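PDB 2YEQ: alkaline phosphatase D from Bacillus subtilis, which hydrolyses phosphate esters, acting as a phosphodiesterase and alkaline phosphatase with an active site that contains iron and calcium. Local coordinates for residues Q125-K136 against Q188-A198. Residues are numbered along the deposited sequence; the frame is centred on the assembly and turned at random.
Sequences QQYEHGYYTAYK and QYRSDANLKAA
Tyr189 OH accepts a nearly straight bond from Tyr127 N (3.1 Å, N-H...O angle 175°) and also bonds His171 NE2, so two groups hold it. The setting is the calcineurin-like metallophosphoesterase fold. Segment 125-136 follows the iron ligand Cys124 and enters helix 133-138. Segment 188-198 joins the end of helix 179-190 to helix 193-201, which is followed by strand 203-206 and then the calcium ligands Asp209 and Asp210. Tyr127 CB sits over one face of the Tyr189 ring, off toward its rim, 3.3 Å from Tyr189 CZ. A phenylalanine in place of Tyr189 would probably leave Tyr127 N without its acceptor and His171 without this partner. The Tyr127 ring is covered in turn by Gln188. Gln188 CG, anti to its own backbone N (chi1 174°), lies over the ring centre; the extended chain beyond it carries NE2 on to Thr170 O. Tyr132 OH donates to Gln125 O (2.7 Å) in the carbonyl plane, and packs tightly against Tyr189 CD2. Asp192 caps helix 193-201: its OD1 accepts from Leu195 N and, weakly, from Asn194 N. Its OD2 pairs with Arg169 and takes a water that also bonds Tyr132 N and Asn194 OD1. Tyr135 OH donates to Gln125 OE1 (2.6 Å). Leu195 CD1 lies over one face of the Tyr135 ring, 3.7 Å from Tyr135 CE2, and Ala198 CB touches Tyr135 CD1.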
ATOM      1  N   GLN A 125       2.788  -1.988  -7.801  1.00 17.64           N
ATOM      2  CA  GLN A 125       3.046  -3.253  -8.476  1.00 17.08           C
ATOM      3  C   GLN A 125       2.566  -3.286  -9.930  1.00 17.64           C
ATOM      4  O   GLN A 125       1.890  -4.229 -10.336  1.00 19.00           O
ATOM      5  CB  GLN A 125       2.434  -4.399  -7.669  1.00 17.20           C
ATOM      6  CG  GLN A 125       0.950  -4.296  -7.358  1.00 16.85           C
ATOM      7  CD  GLN A 125       0.561  -5.095  -6.168  1.00 17.27           C
ATOM      8  OE1 GLN A 125       1.331  -5.210  -5.195  1.00 16.37           O
ATOM      9  NE2 GLN A 125      -0.656  -5.638  -6.193  1.00 16.32           N
ATOM     10  N   GLN A 126       2.974  -2.291 -10.706  1.00 16.93           N
ATOM     11  CA  GLN A 126       2.587  -2.186 -12.115  1.00 18.38           C
ATOM     12  C   GLN A 126       2.871  -3.556 -12.771  1.00 19.84           C
ATOM     13  O   GLN A 126       4.009  -3.974 -12.890  1.00 21.26           O
ATOM     14  CB  GLN A 126       3.358  -1.074 -12.829  1.00 17.59           C
ATOM     15  CG  GLN A 126       2.542  -0.186 -13.776  1.00 19.28           C
ATOM     16  CD  GLN A 126       2.132  -0.878 -15.093  1.00 21.02           C
ATOM     17  OE1 GLN A 126       1.855  -2.051 -15.096  1.00 20.70           O
ATOM     18  NE2 GLN A 126       2.099  -0.126 -16.212  1.00 22.89           N
ATOM     19  N   TYR A 127       1.813  -4.243 -13.176  1.00 19.00           N
ATOM     20  CA  TYR A 127       1.897  -5.610 -13.707  1.00 18.32           C
ATOM     21  C   TYR A 127       2.783  -5.706 -14.917  1.00 19.74           C
ATOM     22  O   TYR A 127       3.513  -6.709 -15.114  1.00 17.59           O
ATOM     23  CB  TYR A 127       0.481  -6.096 -14.026  1.00 18.38           C
ATOM     24  CG  TYR A 127       0.305  -7.507 -14.556  1.00 18.26           C
ATOM     25  CD1 TYR A 127       0.147  -8.591 -13.675  1.00 19.50           C
ATOM     26  CD2 TYR A 127       0.237  -7.754 -15.916  1.00 19.54           C
ATOM     27  CE1 TYR A 127      -0.057  -9.870 -14.158  1.00 20.17           C
ATOM     28  CE2 TYR A 127       0.045  -9.038 -16.400  1.00 20.23           C
ATOM     29  CZ  TYR A 127      -0.099 -10.083 -15.527  1.00 20.61           C
ATOM     30  OH  TYR A 127      -0.280 -11.364 -16.015  1.00 26.10           O
ATOM     31  N   GLU A 128       2.766  -4.652 -15.719  1.00 18.09           N
ATOM     32  CA  GLU A 128       3.504  -4.665 -16.973  1.00 18.70           C
ATOM     33  C   GLU A 128       5.008  -4.466 -16.783  1.00 19.81           C
ATOM     34  O   GLU A 128       5.798  -4.819 -17.675  1.00 19.74           O
ATOM     35  CB  GLU A 128       3.009  -3.539 -17.885  1.00 21.38           C
ATOM     36  CG  GLU A 128       1.505  -3.557 -18.172  1.00 21.25           C
ATOM     37  CD  GLU A 128       1.123  -2.433 -19.144  1.00 23.59           C
ATOM     38  OE1 GLU A 128       1.488  -1.229 -18.886  1.00 19.58           O
ATOM     39  OE2 GLU A 128       0.522  -2.767 -20.189  1.00 24.00           O
ATOM     40  N   HIS A 129       5.404  -3.874 -15.656  1.00 17.73           N
ATOM     41  CA  HIS A 129       6.799  -3.460 -15.468  1.00 18.51           C
ATOM     42  C   HIS A 129       7.738  -4.573 -14.987  1.00 19.52           C
ATOM     43  O   HIS A 129       8.957  -4.445 -15.113  1.00 17.37           O
ATOM     44  CB  HIS A 129       6.876  -2.259 -14.526  1.00 18.86           C
ATOM     45  CG  HIS A 129       6.336  -1.006 -15.146  1.00 20.14           C
ATOM     46  ND1 HIS A 129       6.528   0.247 -14.605  1.00 20.86           N
ATOM     47  CD2 HIS A 129       5.638  -0.819 -16.295  1.00 19.61           C
ATOM     48  CE1 HIS A 129       5.946   1.147 -15.379  1.00 20.53           C
ATOM     49  NE2 HIS A 129       5.402   0.526 -16.410  1.00 19.82           N
ATOM     50  N   GLY A 130       7.174  -5.648 -14.466  1.00 19.07           N
ATOM     51  CA  GLY A 130       7.996  -6.776 -14.067  1.00 20.34           C
ATOM     52  C   GLY A 130       7.195  -7.879 -13.439  1.00 18.91           C
ATOM     53  O   GLY A 130       5.979  -7.768 -13.284  1.00 18.42           O
ATOM     54  N   TYR A 131       7.918  -8.947 -13.109  1.00 19.86           N
ATOM     55  CA  TYR A 131       7.397 -10.106 -12.403  1.00 20.31           C
ATOM     56  C   TYR A 131       7.364  -9.822 -10.915  1.00 18.31           C
ATOM     57  O   TYR A 131       8.130  -8.990 -10.402  1.00 18.59           O
ATOM     58  CB  TYR A 131       8.226 -11.378 -12.807  1.00 20.19           C
ATOM     59  CG  TYR A 131       7.987 -11.657 -14.273  1.00 20.06           C
ATOM     60  CD1 TYR A 131       6.820 -12.303 -14.702  1.00 20.19           C
ATOM     61  CD2 TYR A 131       8.838 -11.138 -15.243  1.00 21.79           C
ATOM     62  CE1 TYR A 131       6.554 -12.494 -16.058  1.00 20.61           C
ATOM     63  CE2 TYR A 131       8.576 -11.303 -16.584  1.00 21.76           C
ATOM     64  CZ  TYR A 131       7.427 -11.979 -16.988  1.00 21.70           C
ATOM     65  OH  TYR A 131       7.177 -12.102 -18.322  1.00 24.09           O
ATOM     66  N   TYR A 132       6.445 -10.492 -10.238  1.00 16.78           N
ATOM     67  CA  TYR A 132       6.208 -10.366  -8.812  1.00 17.36           C
ATOM     68  C   TYR A 132       7.109 -11.279  -7.935  1.00 17.87           C
ATOM     69  O   TYR A 132       6.712 -11.777  -6.881  1.00 15.85           O
ATOM     70  CB  TYR A 132       4.729 -10.610  -8.512  1.00 18.94           C
ATOM     71  CG  TYR A 132       3.750  -9.539  -9.062  1.00 18.85           C
ATOM     72  CD1 TYR A 132       4.192  -8.306  -9.552  1.00 18.10           C
ATOM     73  CD2 TYR A 132       2.377  -9.774  -9.031  1.00 18.70           C
ATOM     74  CE1 TYR A 132       3.276  -7.347 -10.042  1.00 17.82           C
ATOM     75  CE2 TYR A 132       1.470  -8.840  -9.492  1.00 17.82           C
ATOM     76  CZ  TYR A 132       1.912  -7.630 -10.003  1.00 19.22           C
ATOM     77  OH  TYR A 132       0.966  -6.722 -10.446  1.00 17.12           O
ATOM     78  N   THR A 133       8.357 -11.388  -8.335  1.00 20.47           N
ATOM     79  CA  THR A 133       9.378 -12.074  -7.535  1.00 21.76           C
ATOM     80  C   THR A 133       9.416 -11.561  -6.091  1.00 21.41           C
ATOM     81  O   THR A 133       9.610 -12.340  -5.150  1.00 20.80           O
ATOM     82  CB  THR A 133      10.727 -11.873  -8.176  1.00 23.02           C
ATOM     83  OG1 THR A 133      10.588 -12.037  -9.590  1.00 24.65           O
ATOM     84  CG2 THR A 133      11.790 -12.868  -7.605  1.00 23.07           C
ATOM     85  N   ALA A 134       9.191 -10.254  -5.890  1.00 20.74           N
ATOM     86  CA  ALA A 134       9.165  -9.719  -4.529  1.00 17.54           C
ATOM     87  C   ALA A 134       8.209 -10.475  -3.631  1.00 17.48           C
ATOM     88  O   ALA A 134       8.517 -10.716  -2.454  1.00 19.10           O
ATOM     89  CB  ALA A 134       8.836  -8.180  -4.499  1.00 17.93           C
ATOM     90  N   TYR A 135       7.032 -10.836  -4.155  1.00 16.18           N
ATOM     91  CA  TYR A 135       6.043 -11.539  -3.352  1.00 16.85           C
ATOM     92  C   TYR A 135       6.384 -13.022  -3.123  1.00 17.60           C
ATOM     93  O   TYR A 135       5.983 -13.601  -2.116  1.00 17.38           O
ATOM     94  CB  TYR A 135       4.650 -11.413  -3.958  1.00 17.20           C
ATOM     95  CG  TYR A 135       3.982 -10.072  -3.736  1.00 16.09           C
ATOM     96  CD1 TYR A 135       3.798  -9.586  -2.455  1.00 16.67           C
ATOM     97  CD2 TYR A 135       3.538  -9.297  -4.804  1.00 16.87           C
ATOM     98  CE1 TYR A 135       3.190  -8.371  -2.222  1.00 18.60           C
ATOM     99  CE2 TYR A 135       2.904  -8.060  -4.586  1.00 16.68           C
ATOM    100  CZ  TYR A 135       2.733  -7.600  -3.297  1.00 16.81           C
ATOM    101  OH  TYR A 135       2.119  -6.401  -3.010  1.00 17.14           O
ATOM    102  N   LYS A 136       7.096 -13.626  -4.053  1.00 20.96           N
ATOM    103  CA  LYS A 136       7.637 -14.983  -3.842  1.00 24.56           C
ATOM    104  C   LYS A 136       8.519 -14.959  -2.610  1.00 23.97           C
ATOM    105  O   LYS A 136       8.347 -15.768  -1.706  1.00 24.35           O
ATOM    106  CB  LYS A 136       8.445 -15.442  -5.046  1.00 28.83           C
ATOM    107  CG  LYS A 136       8.817 -16.925  -4.982  1.00 36.38           C
ATOM    108  CD  LYS A 136       9.646 -17.321  -6.179  1.00 49.44           C
ATOM    109  CE  LYS A 136       9.931 -18.825  -6.197  1.00 62.13           C
ATOM    110  NZ  LYS A 136       8.818 -19.606  -6.804  1.00 71.62           N
ATOM    111  N   GLN A 188      -6.699  -9.667 -13.201  1.00 17.84           N
ATOM    112  CA  GLN A 188      -5.429  -9.848 -13.895  1.00 18.30           C
ATOM    113  C   GLN A 188      -4.267  -9.861 -12.905  1.00 19.55           C
ATOM    114  O   GLN A 188      -3.399 -10.718 -12.985  1.00 18.95           O
ATOM    115  CB  GLN A 188      -5.165  -8.761 -14.932  1.00 17.11           C
ATOM    116  CG  GLN A 188      -3.782  -8.856 -15.550  1.00 17.78           C
ATOM    117  CD  GLN A 188      -3.538  -7.851 -16.656  1.00 19.61           C
ATOM    118  OE1 GLN A 188      -3.883  -6.671 -16.519  1.00 20.63           O
ATOM    119  NE2 GLN A 188      -2.920  -8.308 -17.762  1.00 16.39           N
ATOM    120  N   TYR A 189      -4.242  -8.865 -12.025  1.00 18.72           N
ATOM    121  CA  TYR A 189      -3.174  -8.706 -11.026  1.00 17.94           C
ATOM    122  C   TYR A 189      -3.183  -9.837 -10.008  1.00 17.83           C
ATOM    123  O   TYR A 189      -2.149 -10.419  -9.726  1.00 17.58           O
ATOM    124  CB  TYR A 189      -3.301  -7.337 -10.296  1.00 17.91           C
ATOM    125  CG  TYR A 189      -2.690  -6.175 -11.067  1.00 17.49           C
ATOM    126  CD1 TYR A 189      -3.104  -5.872 -12.356  1.00 17.84           C
ATOM    127  CD2 TYR A 189      -1.736  -5.352 -10.485  1.00 17.31           C
ATOM    128  CE1 TYR A 189      -2.557  -4.815 -13.055  1.00 19.06           C
ATOM    129  CE2 TYR A 189      -1.170  -4.297 -11.176  1.00 16.45           C
ATOM    130  CZ  TYR A 189      -1.609  -4.008 -12.456  1.00 18.12           C
ATOM    131  OH  TYR A 189      -1.039  -2.971 -13.159  1.00 16.12           O
ATOM    132  N   ARG A 190      -4.367 -10.149  -9.481  1.00 17.34           N
ATOM    133  CA  ARG A 190      -4.540 -11.112  -8.415  1.00 19.14           C
ATOM    134  C   ARG A 190      -4.351 -12.580  -8.892  1.00 20.73           C
ATOM    135  O   ARG A 190      -4.206 -13.473  -8.062  1.00 23.83           O
ATOM    136  CB  ARG A 190      -5.912 -10.907  -7.775  1.00 18.52           C
ATOM    137  CG  ARG A 190      -6.196 -11.661  -6.495  1.00 20.00           C
ATOM    138  CD  ARG A 190      -5.156 -11.319  -5.436  1.00 20.52           C
ATOM    139  NE  ARG A 190      -5.625 -11.231  -4.069  1.00 21.55           N
ATOM    140  CZ  ARG A 190      -6.576 -10.423  -3.586  1.00 27.54           C
ATOM    141  NH1 ARG A 190      -7.287  -9.612  -4.359  1.00 39.45           N
ATOM    142  NH2 ARG A 190      -6.874 -10.476  -2.294  1.00 29.91           N
ATOM    143  N   SER A 191      -4.339 -12.801 -10.207  1.00 19.64           N
ATOM    144  CA  SER A 191      -4.116 -14.117 -10.802  1.00 21.39           C
ATOM    145  C   SER A 191      -2.649 -14.569 -10.659  1.00 21.46           C
ATOM    146  O   SER A 191      -2.334 -15.726 -10.887  1.00 20.93           O
ATOM    147  CB  SER A 191      -4.423 -14.066 -12.316  1.00 21.06           C
ATOM    148  OG  SER A 191      -5.809 -14.055 -12.512  1.00 26.44           O
ATOM    149  N   ASP A 192      -1.756 -13.623 -10.407  1.00 20.42           N
ATOM    150  CA  ASP A 192      -0.338 -13.920 -10.313  1.00 20.65           C
ATOM    151  C   ASP A 192      -0.084 -14.811  -9.098  1.00 18.22           C
ATOM    152  O   ASP A 192      -0.462 -14.458  -7.993  1.00 18.22           O
ATOM    153  CB  ASP A 192       0.461 -12.633 -10.193  1.00 19.67           C
ATOM    154  CG  ASP A 192       1.935 -12.891 -10.158  1.00 20.01           C
ATOM    155  OD1 ASP A 192       2.386 -13.360  -9.089  1.00 20.29           O
ATOM    156  OD2 ASP A 192       2.617 -12.657 -11.179  1.00 20.70           O
ATOM    157  N   ALA A 193       0.585 -15.941  -9.325  1.00 17.78           N
ATOM    158  CA  ALA A 193       0.793 -16.984  -8.303  1.00 18.77           C
ATOM    159  C   ALA A 193       1.563 -16.468  -7.100  1.00 16.35           C
ATOM    160  O   ALA A 193       1.298 -16.877  -5.971  1.00 16.13           O
ATOM    161  CB  ALA A 193       1.513 -18.230  -8.911  1.00 18.19           C
ATOM    162  N   ASN A 194       2.515 -15.577  -7.333  1.00 17.53           N
ATOM    163  CA  ASN A 194       3.349 -15.058  -6.261  1.00 18.45           C
ATOM    164  C   ASN A 194       2.542 -14.175  -5.319  1.00 18.11           C
ATOM    165  O   ASN A 194       2.600 -14.316  -4.088  1.00 18.23           O
ATOM    166  CB  ASN A 194       4.514 -14.254  -6.841  1.00 22.69           C
ATOM    167  CG  ASN A 194       5.399 -15.070  -7.737  1.00 24.64           C
ATOM    168  OD1 ASN A 194       5.573 -14.757  -8.914  1.00 30.93           O
ATOM    169  ND2 ASN A 194       5.959 -16.116  -7.195  1.00 21.83           N
ATOM    170  N   LEU A 195       1.742 -13.277  -5.897  1.00 16.82           N
ATOM    171  CA  LEU A 195       0.858 -12.409  -5.102  1.00 16.36           C
ATOM    172  C   LEU A 195      -0.147 -13.227  -4.325  1.00 15.82           C
ATOM    173  O   LEU A 195      -0.382 -12.998  -3.139  1.00 16.47           O
ATOM    174  CB  LEU A 195       0.137 -11.388  -6.024  1.00 16.07           C
ATOM    175  CG  LEU A 195      -0.887 -10.436  -5.412  1.00 17.09           C
ATOM    176  CD1 LEU A 195      -0.361  -9.759  -4.146  1.00 15.71           C
ATOM    177  CD2 LEU A 195      -1.304  -9.368  -6.473  1.00 15.41           C
ATOM    178  N   LYS A 196      -0.732 -14.226  -4.962  1.00 17.56           N
ATOM    179  CA  LYS A 196      -1.660 -15.122  -4.259  1.00 16.64           C
ATOM    180  C   LYS A 196      -1.003 -15.839  -3.073  1.00 16.32           C
ATOM    181  O   LYS A 196      -1.634 -16.041  -2.052  1.00 18.08           O
ATOM    182  CB  LYS A 196      -2.256 -16.180  -5.219  1.00 17.18           C
ATOM    183  CG  LYS A 196      -3.130 -15.615  -6.303  1.00 18.47           C
ATOM    184  CD  LYS A 196      -3.955 -16.710  -7.017  1.00 21.26           C
ATOM    185  CE  LYS A 196      -3.166 -17.548  -7.964  1.00 23.82           C
ATOM    186  NZ  LYS A 196      -4.084 -18.560  -8.564  1.00 23.38           N
ATOM    187  N   ALA A 197       0.252 -16.254  -3.229  1.00 18.89           N
ATOM    188  CA  ALA A 197       0.985 -16.952  -2.135  1.00 18.30           C
ATOM    189  C   ALA A 197       1.201 -15.995  -0.960  1.00 16.92           C
ATOM    190  O   ALA A 197       1.011 -16.359   0.192  1.00 18.20           O
ATOM    191  CB  ALA A 197       2.338 -17.479  -2.644  1.00 18.31           C
ATOM    192  N   ALA A 198       1.581 -14.762  -1.273  1.00 16.80           N
ATOM    193  CA  ALA A 198       1.757 -13.728  -0.235  1.00 17.68           C
ATOM    194  C   ALA A 198       0.462 -13.418   0.490  1.00 16.44           C
ATOM    195  O   ALA A 198       0.464 -13.211   1.731  1.00 16.78           O
ATOM    196  CB  ALA A 198       2.427 -12.466  -0.832  1.00 15.88           C
TER
HETATM  197  O   HOH W   1      -2.809 -12.313 -15.193  1.00 30.91           O
HETATM  198  O   HOH W   2       5.263 -12.771 -11.405  1.00 25.17           O